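Local coordinates for isatin hydrolase (Ralstonia solanacearum, PDB 5NMP), which hydrolyses isatin with the help of manganese and probably shares the arylformamidase-type chemistry of its cyclase family, at residues 190-202 against 215-229. Numbering follows the deposited sequence.
Sequences NVHGFGVETINTD and CHTLMHGANRYGLQC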
loop_
_atom_site.group_PDB
_atom_site.type_symbol
_atom_site.label_atom_id
_atom_site.label_comp_id
_atom_site.label_asym_id
_atom_site.label_seq_id
_atom_site.Cartn_x
_atom_site.Cartn_y
_atom_site.Cartn_z
ATOM N N ASN A 190 5.893 -22.766 10.586
ATOM C CA ASN A 190 5.233 -21.590 11.152
ATOM C C ASN A 190 5.391 -20.355 10.266
ATOM O O ASN A 190 5.769 -19.277 10.731
ATOM C CB ASN A 190 5.777 -21.314 12.559
ATOM C CG ASN A 190 4.883 -20.398 13.369
ATOM O OD1 ASN A 190 3.728 -20.161 13.019
ATOM N ND2 ASN A 190 5.414 -19.882 14.469
ATOM N N VAL A 191 5.105 -20.526 8.980
ATOM C CA VAL A 191 5.280 -19.454 8.010
ATOM C C VAL A 191 4.250 -18.343 8.204
ATOM O O VAL A 191 3.211 -18.538 8.839
ATOM C CB VAL A 191 5.188 -19.985 6.568
ATOM C CG1 VAL A 191 6.227 -21.070 6.343
ATOM C CG2 VAL A 191 3.793 -20.512 6.284
ATOM N N HIS A 192 4.559 -17.176 7.651
ATOM C CA HIS A 192 3.711 -15.997 7.761
ATOM C C HIS A 192 2.543 -16.078 6.786
ATOM O O HIS A 192 1.417 -15.697 7.108
ATOM C CB HIS A 192 4.542 -14.739 7.495
ATOM C CG HIS A 192 3.800 -13.455 7.693
ATOM N ND1 HIS A 192 3.338 -13.044 8.924
ATOM C CD2 HIS A 192 3.462 -12.477 6.819
ATOM C CE1 HIS A 192 2.739 -11.873 8.798
ATOM N NE2 HIS A 192 2.801 -11.507 7.531
ATOM N N GLY A 193 2.822 -16.588 5.593
ATOM C CA GLY A 193 1.841 -16.598 4.529
ATOM C C GLY A 193 2.347 -17.258 3.264
ATOM O O GLY A 193 3.476 -17.739 3.214
ATOM N N PHE A 194 1.509 -17.269 2.234
ATOM C CA PHE A 194 1.853 -17.886 0.956
ATOM C C PHE A 194 1.611 -16.901 -0.195
ATOM O O PHE A 194 0.539 -16.305 -0.293
ATOM C CB PHE A 194 1.037 -19.171 0.762
ATOM C CG PHE A 194 1.611 -20.111 -0.258
ATOM C CD1 PHE A 194 0.911 -20.411 -1.414
ATOM C CD2 PHE A 194 2.851 -20.697 -0.059
ATOM C CE1 PHE A 194 1.439 -21.280 -2.358
ATOM C CE2 PHE A 194 3.387 -21.567 -0.997
ATOM C CZ PHE A 194 2.679 -21.858 -2.149
ATOM N N GLY A 195 2.606 -16.723 -1.059
ATOM C CA GLY A 195 2.497 -15.774 -2.160
ATOM C C GLY A 195 2.719 -16.405 -3.524
ATOM O O GLY A 195 3.644 -17.197 -3.708
ATOM N N VAL A 196 1.873 -16.053 -4.488
ATOM C CA VAL A 196 1.928 -16.668 -5.813
ATOM C C VAL A 196 1.911 -15.642 -6.953
ATOM O O VAL A 196 1.686 -14.455 -6.731
ATOM C CB VAL A 196 0.754 -17.649 -6.011
ATOM C CG1 VAL A 196 0.827 -18.777 -4.996
ATOM C CG2 VAL A 196 -0.576 -16.915 -5.899
ATOM N N GLU A 197 2.151 -16.112 -8.174
ATOM C CA GLU A 197 2.070 -15.262 -9.360
ATOM C C GLU A 197 0.742 -15.459 -10.085
ATOM O O GLU A 197 0.407 -14.717 -11.007
ATOM C CB GLU A 197 3.222 -15.555 -10.320
ATOM C CG GLU A 197 4.603 -15.464 -9.700
ATOM C CD GLU A 197 5.713 -15.620 -10.725
ATOM O OE1 GLU A 197 6.759 -16.205 -10.383
ATOM O OE2 GLU A 197 5.541 -15.153 -11.872
ATOM N N THR A 198 -0.008 -16.471 -9.664
ATOM C CA THR A 198 -1.289 -16.787 -10.281
ATOM C C THR A 198 -2.432 -16.025 -9.617
ATOM O O THR A 198 -2.224 -15.293 -8.652
ATOM C CB THR A 198 -1.588 -18.299 -10.214
ATOM O OG1 THR A 198 -1.387 -18.767 -8.875
ATOM C CG2 THR A 198 -0.675 -19.070 -11.148
ATOM N N ILE A 199 -3.638 -16.210 -10.145
ATOM C CA ILE A 199 -4.834 -15.570 -9.611
ATOM C C ILE A 199 -5.400 -16.383 -8.441
ATOM O O ILE A 199 -6.434 -16.041 -7.870
ATOM C CB ILE A 199 -5.911 -15.403 -10.715
ATOM C CG1 ILE A 199 -6.956 -14.349 -10.334
ATOM C CG2 ILE A 199 -6.582 -16.734 -11.007
ATOM C CD1 ILE A 199 -6.395 -12.981 -10.072
ATOM N N ASN A 200 -4.711 -17.460 -8.079
ATOM C CA ASN A 200 -5.147 -18.314 -6.976
ATOM C C ASN A 200 -3.944 -18.890 -6.226
ATOM O O ASN A 200 -2.992 -19.355 -6.850
ATOM C CB ASN A 200 -6.042 -19.440 -7.507
ATOM C CG ASN A 200 -6.812 -20.159 -6.406
ATOM O OD1 ASN A 200 -6.489 -20.047 -5.223
ATOM N ND2 ASN A 200 -7.832 -20.916 -6.800
ATOM N N THR A 201 -3.973 -18.852 -4.895
ATOM C CA THR A 201 -2.877 -19.428 -4.112
ATOM C C THR A 201 -2.921 -20.944 -4.181
ATOM O O THR A 201 -1.902 -21.611 -4.021
ATOM C CB THR A 201 -2.911 -19.003 -2.630
ATOM O OG1 THR A 201 -4.179 -19.353 -2.060
ATOM C CG2 THR A 201 -2.678 -17.507 -2.490
ATOM N N ASP A 202 -4.113 -21.480 -4.417
ATOM C CA ASP A 202 -4.291 -22.917 -4.559
ATOM C C ASP A 202 -4.144 -23.359 -6.001
ATOM O O ASP A 202 -4.326 -22.566 -6.924
ATOM C CB ASP A 202 -5.660 -23.342 -4.036
ATOM C CG ASP A 202 -5.687 -23.480 -2.535
ATOM O OD1 ASP A 202 -5.166 -24.497 -2.034
ATOM O OD2 ASP A 202 -6.229 -22.579 -1.861
ATOM N N CYS A 215 -4.908 -24.581 0.639
ATOM C CA CYS A 215 -4.117 -23.420 1.032
ATOM C C CYS A 215 -5.016 -22.346 1.633
ATOM O O CYS A 215 -4.742 -21.849 2.719
ATOM C CB CYS A 215 -3.329 -22.859 -0.154
ATOM S SG CYS A 215 -2.060 -21.654 0.301
ATOM N N HIS A 216 -6.091 -21.998 0.933
ATOM C CA HIS A 216 -7.080 -21.067 1.470
ATOM C C HIS A 216 -7.655 -21.551 2.800
ATOM O O HIS A 216 -7.706 -20.799 3.773
ATOM C CB HIS A 216 -8.219 -20.848 0.472
ATOM C CG HIS A 216 -7.932 -19.796 -0.552
ATOM N ND1 HIS A 216 -7.321 -20.074 -1.755
ATOM C CD2 HIS A 216 -8.173 -18.464 -0.551
ATOM C CE1 HIS A 216 -7.200 -18.958 -2.451
ATOM N NE2 HIS A 216 -7.708 -17.966 -1.743
ATOM N N THR A 217 -8.078 -22.811 2.834
ATOM C CA THR A 217 -8.735 -23.374 4.007
ATOM C C THR A 217 -7.837 -23.391 5.240
ATOM O O THR A 217 -8.253 -22.971 6.320
ATOM C CB THR A 217 -9.219 -24.816 3.746
ATOM O OG1 THR A 217 -10.106 -24.832 2.621
ATOM C CG2 THR A 217 -9.945 -25.356 4.963
ATOM N N LEU A 218 -6.608 -23.871 5.076
ATOM C CA LEU A 218 -5.735 -24.099 6.220
ATOM C C LEU A 218 -4.945 -22.856 6.629
ATOM O O LEU A 218 -4.750 -22.617 7.821
ATOM C CB LEU A 218 -4.781 -25.262 5.932
ATOM C CG LEU A 218 -5.456 -26.613 5.647
ATOM C CD1 LEU A 218 -4.425 -27.702 5.354
ATOM C CD2 LEU A 218 -6.384 -27.037 6.784
ATOM N N MET A 219 -4.496 -22.061 5.660
ATOM C CA MET A 219 -3.734 -20.853 5.983
ATOM C C MET A 219 -4.619 -19.828 6.678
ATOM O O MET A 219 -4.272 -19.328 7.746
ATOM C CB MET A 219 -3.105 -20.239 4.731
ATOM C CG MET A 219 -2.047 -21.114 4.073
ATOM S SD MET A 219 -0.452 -21.066 4.906
ATOM C CE MET A 219 -0.061 -19.350 4.695
ATOM N N HIS A 220 -5.764 -19.519 6.079
ATOM C CA HIS A 220 -6.701 -18.591 6.698
ATOM C C HIS A 220 -7.279 -19.201 7.971
ATOM O O HIS A 220 -7.602 -18.487 8.922
ATOM C CB HIS A 220 -7.814 -18.215 5.719
ATOM C CG HIS A 220 -7.319 -17.533 4.483
ATOM N ND1 HIS A 220 -6.209 -16.710 4.480
ATOM C CD2 HIS A 220 -7.765 -17.559 3.205
ATOM C CE1 HIS A 220 -6.002 -16.257 3.260
ATOM N NE2 HIS A 220 -6.934 -16.757 2.464
ATOM N N GLY A 221 -7.386 -20.528 7.988
ATOM C CA GLY A 221 -7.871 -21.247 9.151
ATOM C C GLY A 221 -6.885 -21.197 10.302
ATOM O O GLY A 221 -7.245 -21.450 11.454
ATOM N N ALA A 222 -5.634 -20.872 9.989
ATOM C CA ALA A 222 -4.599 -20.742 11.004
ATOM C C ALA A 222 -4.182 -19.286 11.145
ATOM O O ALA A 222 -3.068 -18.987 11.579
ATOM C CB ALA A 222 -3.398 -21.612 10.660
ATOM N N ASN A 223 -5.083 -18.387 10.757
ATOM C CA ASN A 223 -4.877 -16.948 10.896
ATOM C C ASN A 223 -3.660 -16.435 10.111
ATOM O O ASN A 223 -2.970 -15.519 10.557
ATOM C CB ASN A 223 -4.750 -16.583 12.382
ATOM C CG ASN A 223 -5.138 -15.143 12.673
ATOM O OD1 ASN A 223 -5.717 -14.458 11.831
ATOM N ND2 ASN A 223 -4.827 -14.681 13.879
ATOM N N ARG A 224 -3.409 -17.031 8.943
ATOM C CA ARG A 224 -2.316 -16.608 8.059
ATOM C C ARG A 224 -2.848 -15.847 6.847
ATOM O O ARG A 224 -4.059 -15.696 6.682
ATOM C CB ARG A 224 -1.497 -17.807 7.575
ATOM C CG ARG A 224 -1.052 -18.772 8.649
ATOM C CD ARG A 224 -0.068 -18.128 9.595
ATOM N NE ARG A 224 0.892 -19.098 10.114
ATOM C CZ ARG A 224 0.667 -19.888 11.157
ATOM N NH1 ARG A 224 -0.492 -19.830 11.796
ATOM N NH2 ARG A 224 1.601 -20.737 11.559
ATOM N N TYR A 225 -1.938 -15.402 5.981
ATOM C CA TYR A 225 -2.300 -14.505 4.883
ATOM C C TYR A 225 -1.851 -15.015 3.512
ATOM O O TYR A 225 -1.062 -15.956 3.415
ATOM C CB TYR A 225 -1.707 -13.114 5.134
ATOM C CG TYR A 225 -1.810 -12.667 6.576
ATOM C CD1 TYR A 225 -3.023 -12.250 7.109
ATOM C CD2 TYR A 225 -0.696 -12.670 7.405
ATOM C CE1 TYR A 225 -3.122 -11.846 8.426
ATOM C CE2 TYR A 225 -0.786 -12.268 8.722
ATOM C CZ TYR A 225 -2.002 -11.856 9.227
ATOM O OH TYR A 225 -2.097 -11.455 10.541
ATOM N N GLY A 226 -2.356 -14.382 2.456
ATOM C CA GLY A 226 -1.991 -14.747 1.098
ATOM C C GLY A 226 -1.692 -13.562 0.194
ATOM O O GLY A 226 -2.212 -12.461 0.397
ATOM N N LEU A 227 -0.840 -13.788 -0.803
ATOM C CA LEU A 227 -0.544 -12.788 -1.823
ATOM C C LEU A 227 -0.737 -13.392 -3.207
ATOM O O LEU A 227 -0.376 -14.544 -3.445
ATOM C CB LEU A 227 0.880 -12.252 -1.670
ATOM C CG LEU A 227 1.117 -11.275 -0.517
ATOM C CD1 LEU A 227 2.592 -10.943 -0.386
ATOM C CD2 LEU A 227 0.297 -10.007 -0.714
ATOM N N GLN A 228 -1.314 -12.616 -4.119
ATOM C CA GLN A 228 -1.611 -13.116 -5.456
ATOM C C GLN A 228 -1.169 -12.146 -6.547
ATOM O O GLN A 228 -1.059 -10.942 -6.313
ATOM C CB GLN A 228 -3.106 -13.413 -5.583
ATOM C CG GLN A 228 -3.596 -14.463 -4.590
ATOM C CD GLN A 228 -5.077 -14.751 -4.710
ATOM O OE1 GLN A 228 -5.714 -14.399 -5.703
ATOM N NE2 GLN A 228 -5.637 -15.396 -3.693
ATOM N N CYS A 229 -0.908 -12.694 -7.735
ATOM C CA CYS A 229 -0.514 -11.920 -8.911
ATOM C C CYS A 229 0.765 -11.123 -8.687
ATOM O O CYS A 229 0.853 -9.948 -9.048
ATOM C CB CYS A 229 -1.644 -10.984 -9.339
ATOM S SG CYS A 229 -3.109 -11.847 -9.940
#
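Cys215 and His216, early in helix 215-221, are both held by the carboxylate of Asp202. Asp202 OD1 takes the N-H of Cys215 at 2.7 Å, and OD2 that of His216, each through its syn lone pair. OD2 also accepts from His216 ND1 (2.7 Å), now with its anti lone pair and close to the imidazole plane. This last bond holds the ring's rotation, while the two backbone N-H groups steady the carboxylate; His216 NE2 hydrogen-bonds a succinic acid, probably from the crystallisation liquor. Cys215, its SG anti to the backbone N (chi1 -168°), brings a small, polarisable sulfur obliquely to the Phe194 ring, 3.6 Å from CD1. One turn on, flexible Met219 curls so that CE rests against Gly193 CA; glycine suits that place because a side chain would run into Tyr225 O. A Schellman motif with Asn223 at positive phi ends the helix. Arg224 then runs beside 190-202: its NE gives Val191 O a 2.7 Å bond in the guanidinium plane, almost straight along the carbonyl, while NH1 holds Ala222 O. Tyr225 CD2 lies over one face of the His192 ring near its rim, the planes at 56°; His192 NE2 itself bonds to Asn105 O. Parallel strand pairing follows, Leu227 N to Phe194 O (2.9 Å) and Val196 N to Leu227 O. Gln228, a manganese-binding residue of this protein though not coordinating in this chain, rests its CG against Thr201 CG2 at 3.8 Å, its extended chain carrying the amide towards the manganese site of His76, His80 and Asp82. Further on, Cys229 N donates to Thr198 O. Together the segments form a beta-alpha-beta unit within the mixed sheet: strand 147-151 flanks 193-195, antiparallel strand 80-82 borders 225-228, and Met219 and Arg224 pack against helix 179-187.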